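Local structure of serpin B3 (Homo sapiens, 4ZK3) at residues A[241-246]-A[371-376]; A[184-189]-A[232-237]. The protein probably inhibits proteases, as a member of the serpin family, and as Pso p27 forms large aggregates linked to psoriasis. All blocks are in the same frame, centred on the assembly; numbering follows the deposited sequence.

Overall arrangement
Following the chain from the N terminus, contact 2 begins where strand 174-185 ends, at 184-189, and closes when the chain returns at 232-237, at the end of strand 229-235; the 42 residues between are strand and loop, without helix. Strand 241-248 follows as the antiparallel neighbour of 229-235 and opens contact 1, which closes after 124 intervening residues on strand 369-375. The two loops run in series, neither nested nor crossed. The centres of the two contacts lie about 10 Å apart, and Ser242 OG stands 2.8 Å from Glu233 OE2, a probable hydrogen bond. Contact 1 joins neighbouring strands inside the serpin core, while contact 2 ties that core to the long central sheet.

Contact 1: A[241-246]-A[371-376]; sequences LSMIVL and FFIRQN
Ser242 with Arg374 and Ile244 with Phe372 are the hydrogen-bonded antiparallel pairs that join strands 241-248 and 369-375, neighbours in the core sheet that serpin nomenclature calls sheet B. Each pair makes two backbone bonds, evidence of an unbroken ladder: Ile244 N lies 2.8 Å from Phe372 O. Ser242 N lies 3.0 Å from Arg374 O.

Apolar packing occupies both faces. On the face bearing Ile244, the Phe372 ring lies alongside that side chain, and Ile244 CB sits over the ring face, 3.6 Å from its centroid, a CH-pi contact. Phe372 CG stands between the backbone N and carbonyl carbon (chi1 64°), which brings the ring across to its partner. On the other face, Met243 bends at its last torsion (chi3 -75°), and CE reaches 3.9 Å from both Phe371 CD2 and Ile373 CG1; SD makes an oblique Met-aromatic contact with Phe371.

The polar group gathers at the strand end. Arg374 grips Asn376 OD1 side-on, in the guanidinium plane, with NE at 3.0 Å and NH2 at 3.2 Å, while its NH1 bonds to Thr270 O. Ile244 CD1 lies over one guanidinium face. Asn376 ND2 reaches Ser242 OG, nearly in its own amide plane, and also Lys239 O; Ser242 OG in turn bonds to Glu233. The chemistry implies a buried arginine fixed in rotation by neutral acceptors, with its charge probably eased by Glu233, a long and weak ion-pair partner.

Contact 2: A[184-189]-A[232-237]; sequences GQWEKK and LEIPYK
At the breach, one end of the serpin's central sheet A, strand 174-185 runs out into the turn that carries Trp186, and the chain meets residues 232-237 leaving the core sheet. Strand 340-351 lies antiparallel to 174-185 here, with backbone hydrogen bonds between Gly184 and Ala341 and, just before that strand, between Trp186 and Glu339, consistent with the relaxed form in which the reactive-centre loop is inserted into sheet A.

The touching parts run 103° apart, so the backbones meet at a single bridge, Trp186 with Tyr236. Two nearly straight bonds flank it: Lys237 N to Gln185 O at 2.8 Å and Glu187 N to Pro235 O at 3.0 Å.

The Trp186 six-membered ring and the Tyr236 ring lie with planes only 10° apart yet displaced past one another, leaving little overlap (centroids 4.7 Å apart). Each has CG anti to its own carbonyl carbon (chi1 -67° in Trp186), which sends both rings off the backbone the same way. Tyr236 CE1 lies over the indole face, 3.4 Å from Trp186 CZ3. Ile234 approaches the same benzo end obliquely, its CG2 3.6 Å from Trp186 CE3. Trp186 NE1 bonds to Thr337 O, which fixes the far side of the indole, whereas the buried Tyr236 OH has no polar partner in the model.

Glu187 OE2 makes a salt bridge with Lys239 NZ, while OE1 rests against Pro235 CG. One water bridges the two segments, donating to Pro235 O at 2.8 Å and accepting from Lys188 N at 3.2 Å.

Contact 1: A[241-246]-A[371-376]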
loop_
_atom_site.group_PDB
_atom_site.type_symbol
_atom_site.label_atom_id
_atom_site.label_comp_id
_atom_site.label_asym_id
_atom_site.label_seq_id
_atom_site.Cartn_x
_atom_site.Cartn_y
_atom_site.Cartn_z
ATOM N N LEU A 241 -1.528 -6.430 14.461
ATOM C CA LEU A 241 -0.685 -5.836 13.464
ATOM C C LEU A 241 0.706 -5.549 14.028
ATOM O O LEU A 241 0.887 -5.406 15.232
ATOM C CB LEU A 241 -1.332 -4.555 12.968
ATOM C CG LEU A 241 -2.594 -4.750 12.123
ATOM C CD1 LEU A 241 -3.806 -4.285 12.888
ATOM C CD2 LEU A 241 -2.489 -3.969 10.811
ATOM N N SER A 242 1.693 -5.532 13.146
ATOM C CA SER A 242 3.055 -5.158 13.533
ATOM C C SER A 242 3.714 -4.318 12.450
ATOM O O SER A 242 3.352 -4.377 11.297
ATOM C CB SER A 242 3.903 -6.393 13.695
ATOM O OG SER A 242 3.564 -7.126 14.809
ATOM N N MET A 243 4.748 -3.590 12.831
ATOM C CA MET A 243 5.584 -2.885 11.879
ATOM C C MET A 243 6.875 -3.680 11.898
ATOM O O MET A 243 7.432 -3.910 12.966
ATOM C CB MET A 243 5.882 -1.441 12.271
ATOM C CG MET A 243 6.893 -0.769 11.321
ATOM S SD MET A 243 7.140 1.010 11.464
ATOM C CE MET A 243 5.676 1.712 10.716
ATOM N N ILE A 244 7.303 -4.106 10.735
ATOM C CA ILE A 244 8.588 -4.855 10.592
ATOM C C ILE A 244 9.576 -3.892 9.990
ATOM O O ILE A 244 9.220 -3.182 9.032
ATOM C CB ILE A 244 8.438 -6.009 9.602
ATOM C CG1 ILE A 244 7.359 -6.947 10.076
ATOM C CG2 ILE A 244 9.779 -6.728 9.351
ATOM C CD1 ILE A 244 7.486 -7.371 11.486
ATOM N N VAL A 245 10.801 -3.878 10.495
ATOM C CA VAL A 245 11.838 -2.964 9.980
ATOM C C VAL A 245 13.087 -3.784 9.608
ATOM O O VAL A 245 13.465 -4.692 10.345
ATOM C CB VAL A 245 12.232 -1.897 11.033
ATOM C CG1 VAL A 245 13.372 -1.017 10.548
ATOM C CG2 VAL A 245 11.065 -1.023 11.425
ATOM N N LEU A 246 13.667 -3.464 8.463
ATOM C CA LEU A 246 14.897 -4.075 7.973
ATOM C C LEU A 246 15.953 -3.013 7.820
ATOM O O LEU A 246 15.813 -2.080 6.992
ATOM C CB LEU A 246 14.632 -4.790 6.660
ATOM C CG LEU A 246 13.684 -5.988 6.757
ATOM C CD1 LEU A 246 12.304 -5.589 6.303
ATOM C CD2 LEU A 246 14.165 -7.195 5.949
ATOM N N PHE A 371 10.615 -0.683 5.756
ATOM C CA PHE A 371 9.696 -0.965 6.821
ATOM C C PHE A 371 8.378 -1.329 6.177
ATOM O O PHE A 371 8.082 -0.935 5.007
ATOM C CB PHE A 371 9.606 0.224 7.802
ATOM C CG PHE A 371 9.030 1.484 7.173
ATOM C CD1 PHE A 371 9.838 2.342 6.421
ATOM C CD2 PHE A 371 7.691 1.821 7.331
ATOM C CE1 PHE A 371 9.337 3.485 5.798
ATOM C CE2 PHE A 371 7.165 2.970 6.686
ATOM C CZ PHE A 371 8.002 3.789 5.904
ATOM N N PHE A 372 7.561 -2.049 6.923
ATOM C CA PHE A 372 6.207 -2.347 6.467
ATOM C C PHE A 372 5.297 -2.652 7.616
ATOM O O PHE A 372 5.766 -2.963 8.723
ATOM C CB PHE A 372 6.192 -3.449 5.405
ATOM C CG PHE A 372 6.658 -4.787 5.873
ATOM C CD1 PHE A 372 5.768 -5.690 6.429
ATOM C CD2 PHE A 372 7.989 -5.178 5.686
ATOM C CE1 PHE A 372 6.211 -6.949 6.805
ATOM C CE2 PHE A 372 8.448 -6.426 6.078
ATOM C CZ PHE A 372 7.549 -7.340 6.618
ATOM N N ILE A 373 3.995 -2.499 7.341
ATOM C CA ILE A 373 2.959 -2.761 8.304
ATOM C C ILE A 373 2.204 -3.993 7.825
ATOM O O ILE A 373 1.650 -4.016 6.728
ATOM C CB ILE A 373 2.034 -1.559 8.517
ATOM C CG1 ILE A 373 2.812 -0.379 9.141
ATOM C CG2 ILE A 373 0.843 -1.938 9.408
ATOM C CD1 ILE A 373 2.091 0.945 9.031
ATOM N N ARG A 374 2.146 -4.988 8.691
ATOM C CA ARG A 374 1.592 -6.287 8.422
ATOM C C ARG A 374 0.417 -6.599 9.337
ATOM O O ARG A 374 0.497 -6.385 10.549
ATOM C CB ARG A 374 2.679 -7.326 8.670
ATOM C CG ARG A 374 2.281 -8.770 8.329
ATOM C CD ARG A 374 3.483 -9.717 8.583
ATOM N NE ARG A 374 3.771 -9.843 10.027
ATOM C CZ ARG A 374 4.934 -10.272 10.555
ATOM N NH1 ARG A 374 5.961 -10.659 9.790
ATOM N NH2 ARG A 374 5.057 -10.343 11.882
ATOM N N GLN A 375 -0.627 -7.195 8.758
ATOM C CA GLN A 375 -1.741 -7.799 9.541
ATOM C C GLN A 375 -1.321 -9.242 9.874
ATOM O O GLN A 375 -1.052 -10.067 8.987
ATOM C CB GLN A 375 -3.066 -7.627 8.852
ATOM C CG GLN A 375 -3.998 -8.815 8.835
ATOM C CD GLN A 375 -5.132 -8.703 9.762
ATOM O OE1 GLN A 375 -5.860 -7.719 9.757
ATOM N NE2 GLN A 375 -5.334 -9.733 10.535
ATOM N N ASN A 376 -1.150 -9.528 11.158
ATOM C CA ASN A 376 -0.418 -10.780 11.498
ATOM C C ASN A 376 -1.171 -12.124 11.210
ATOM O O ASN A 376 -0.591 -13.055 10.694
ATOM C CB ASN A 376 0.052 -10.723 12.958
ATOM C CG ASN A 376 1.116 -9.654 13.198
ATOM O OD1 ASN A 376 1.994 -9.413 12.383
ATOM N ND2 ASN A 376 1.067 -9.076 14.331
#

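Contact 2: A[184-189]-A[232-237]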
loop_
_atom_site.group_PDB
_atom_site.type_symbol
_atom_site.label_atom_id
_atom_site.label_comp_id
_atom_site.label_asym_id
_atom_site.label_seq_id
_atom_site.Cartn_x
_atom_site.Cartn_y
_atom_site.Cartn_z
ATOM N N GLY A 184 -2.715 3.079 14.959
ATOM C CA GLY A 184 -2.617 2.165 16.099
ATOM C C GLY A 184 -1.564 2.600 17.084
ATOM O O GLY A 184 -0.566 3.233 16.696
ATOM N N GLN A 185 -1.786 2.265 18.335
ATOM C CA GLN A 185 -0.799 2.427 19.403
ATOM C C GLN A 185 0.259 1.308 19.382
ATOM O O GLN A 185 -0.099 0.156 19.202
ATOM C CB GLN A 185 -1.505 2.364 20.760
ATOM C CG GLN A 185 -2.554 3.462 21.035
ATOM C CD GLN A 185 -3.379 3.184 22.299
ATOM O OE1 GLN A 185 -2.899 2.601 23.270
ATOM N NE2 GLN A 185 -4.624 3.563 22.267
ATOM N N TRP A 186 1.536 1.661 19.631
ATOM C CA TRP A 186 2.586 0.684 19.873
ATOM C C TRP A 186 2.161 -0.086 21.053
ATOM O O TRP A 186 1.539 0.471 21.941
ATOM C CB TRP A 186 3.919 1.358 20.204
ATOM C CG TRP A 186 4.522 2.117 19.124
ATOM C CD1 TRP A 186 4.854 3.443 19.171
ATOM C CD2 TRP A 186 4.835 1.684 17.777
ATOM N NE1 TRP A 186 5.368 3.860 17.971
ATOM C CE2 TRP A 186 5.390 2.805 17.098
ATOM C CE3 TRP A 186 4.690 0.471 17.074
ATOM C CZ2 TRP A 186 5.801 2.745 15.754
ATOM C CZ3 TRP A 186 5.095 0.409 15.779
ATOM C CH2 TRP A 186 5.647 1.534 15.111
ATOM N N GLU A 187 2.485 -1.361 21.078
ATOM C CA GLU A 187 2.293 -2.132 22.265
ATOM C C GLU A 187 3.124 -1.577 23.463
ATOM O O GLU A 187 2.590 -1.489 24.587
ATOM C CB GLU A 187 2.644 -3.588 22.003
ATOM C CG GLU A 187 2.733 -4.445 23.285
ATOM C CD GLU A 187 2.982 -5.893 22.958
ATOM O OE1 GLU A 187 4.059 -6.226 22.476
ATOM O OE2 GLU A 187 2.054 -6.684 23.108
ATOM N N LYS A 188 4.403 -1.278 23.196
ATOM C CA LYS A 188 5.303 -0.562 24.095
ATOM C C LYS A 188 5.631 0.817 23.557
ATOM O O LYS A 188 6.479 0.992 22.634
ATOM C CB LYS A 188 6.573 -1.338 24.257
ATOM C CG LYS A 188 6.357 -2.653 25.004
ATOM C CD LYS A 188 7.537 -3.624 24.909
ATOM C CE LYS A 188 7.138 -5.086 25.180
ATOM N NZ LYS A 188 8.191 -6.071 24.742
ATOM N N LYS A 189 4.948 1.811 24.091
ATOM C CA LYS A 189 5.136 3.177 23.651
ATOM C C LYS A 189 6.539 3.705 23.931
ATOM O O LYS A 189 7.258 3.166 24.724
ATOM C CB LYS A 189 4.102 4.061 24.268
ATOM C CG LYS A 189 2.726 3.755 23.744
ATOM C CD LYS A 189 1.704 4.772 24.194
ATOM C CE LYS A 189 0.337 4.398 23.650
ATOM N NZ LYS A 189 -0.506 5.615 23.661
ATOM N N LEU A 232 13.611 -6.386 12.748
ATOM C CA LEU A 232 12.888 -6.219 13.974
ATOM C C LEU A 232 11.376 -6.169 13.773
ATOM O O LEU A 232 10.895 -5.516 12.842
ATOM C CB LEU A 232 13.343 -4.933 14.682
ATOM C CG LEU A 232 12.965 -4.751 16.136
ATOM C CD1 LEU A 232 13.801 -5.670 17.007
ATOM C CD2 LEU A 232 13.259 -3.347 16.572
ATOM N N GLU A 233 10.625 -6.819 14.676
ATOM C CA GLU A 233 9.167 -6.689 14.723
ATOM C C GLU A 233 8.797 -5.795 15.896
ATOM O O GLU A 233 9.179 -6.042 17.020
ATOM C CB GLU A 233 8.447 -8.055 14.842
ATOM C CG GLU A 233 6.944 -7.952 14.983
ATOM C CD GLU A 233 6.294 -9.069 15.733
ATOM O OE1 GLU A 233 6.911 -9.639 16.658
ATOM O OE2 GLU A 233 5.110 -9.319 15.435
ATOM N N ILE A 234 8.015 -4.766 15.604
ATOM C CA ILE A 234 7.550 -3.825 16.602
ATOM C C ILE A 234 6.033 -3.975 16.623
ATOM O O ILE A 234 5.370 -3.453 15.746
ATOM C CB ILE A 234 7.933 -2.360 16.278
ATOM C CG1 ILE A 234 9.399 -2.241 15.889
ATOM C CG2 ILE A 234 7.637 -1.469 17.469
ATOM C CD1 ILE A 234 9.888 -0.882 15.421
ATOM N N PRO A 235 5.475 -4.703 17.626
ATOM C CA PRO A 235 4.025 -4.920 17.560
ATOM C C PRO A 235 3.186 -3.691 17.887
ATOM O O PRO A 235 3.561 -2.871 18.730
ATOM C CB PRO A 235 3.776 -5.978 18.626
ATOM C CG PRO A 235 5.100 -6.651 18.850
ATOM C CD PRO A 235 6.117 -5.556 18.657
ATOM N N TYR A 236 2.005 -3.630 17.284
ATOM C CA TYR A 236 0.968 -2.750 17.760
ATOM C C TYR A 236 0.235 -3.398 18.906
ATOM O O TYR A 236 0.177 -4.604 19.032
ATOM C CB TYR A 236 0.048 -2.321 16.610
ATOM C CG TYR A 236 0.821 -1.477 15.601
ATOM C CD1 TYR A 236 1.085 -0.121 15.864
ATOM C CD2 TYR A 236 1.272 -2.016 14.422
ATOM C CE1 TYR A 236 1.822 0.659 14.988
ATOM C CE2 TYR A 236 2.015 -1.262 13.511
ATOM C CZ TYR A 236 2.292 0.080 13.806
ATOM O OH TYR A 236 3.019 0.844 12.956
ATOM N N LYS A 237 -0.333 -2.578 19.761
ATOM C CA LYS A 237 -1.084 -3.084 20.906
ATOM C C LYS A 237 -2.236 -3.957 20.457
ATOM O O LYS A 237 -3.035 -3.538 19.610
ATOM C CB LYS A 237 -1.597 -1.915 21.737
ATOM C CG LYS A 237 -2.205 -2.342 23.073
ATOM C CD LYS A 237 -2.747 -1.138 23.834
ATOM C CE LYS A 237 -3.623 -1.576 25.016
ATOM N NZ LYS A 237 -3.176 -0.790 26.181
HETATM O O HOH W 1 5.714 -2.217 20.466
#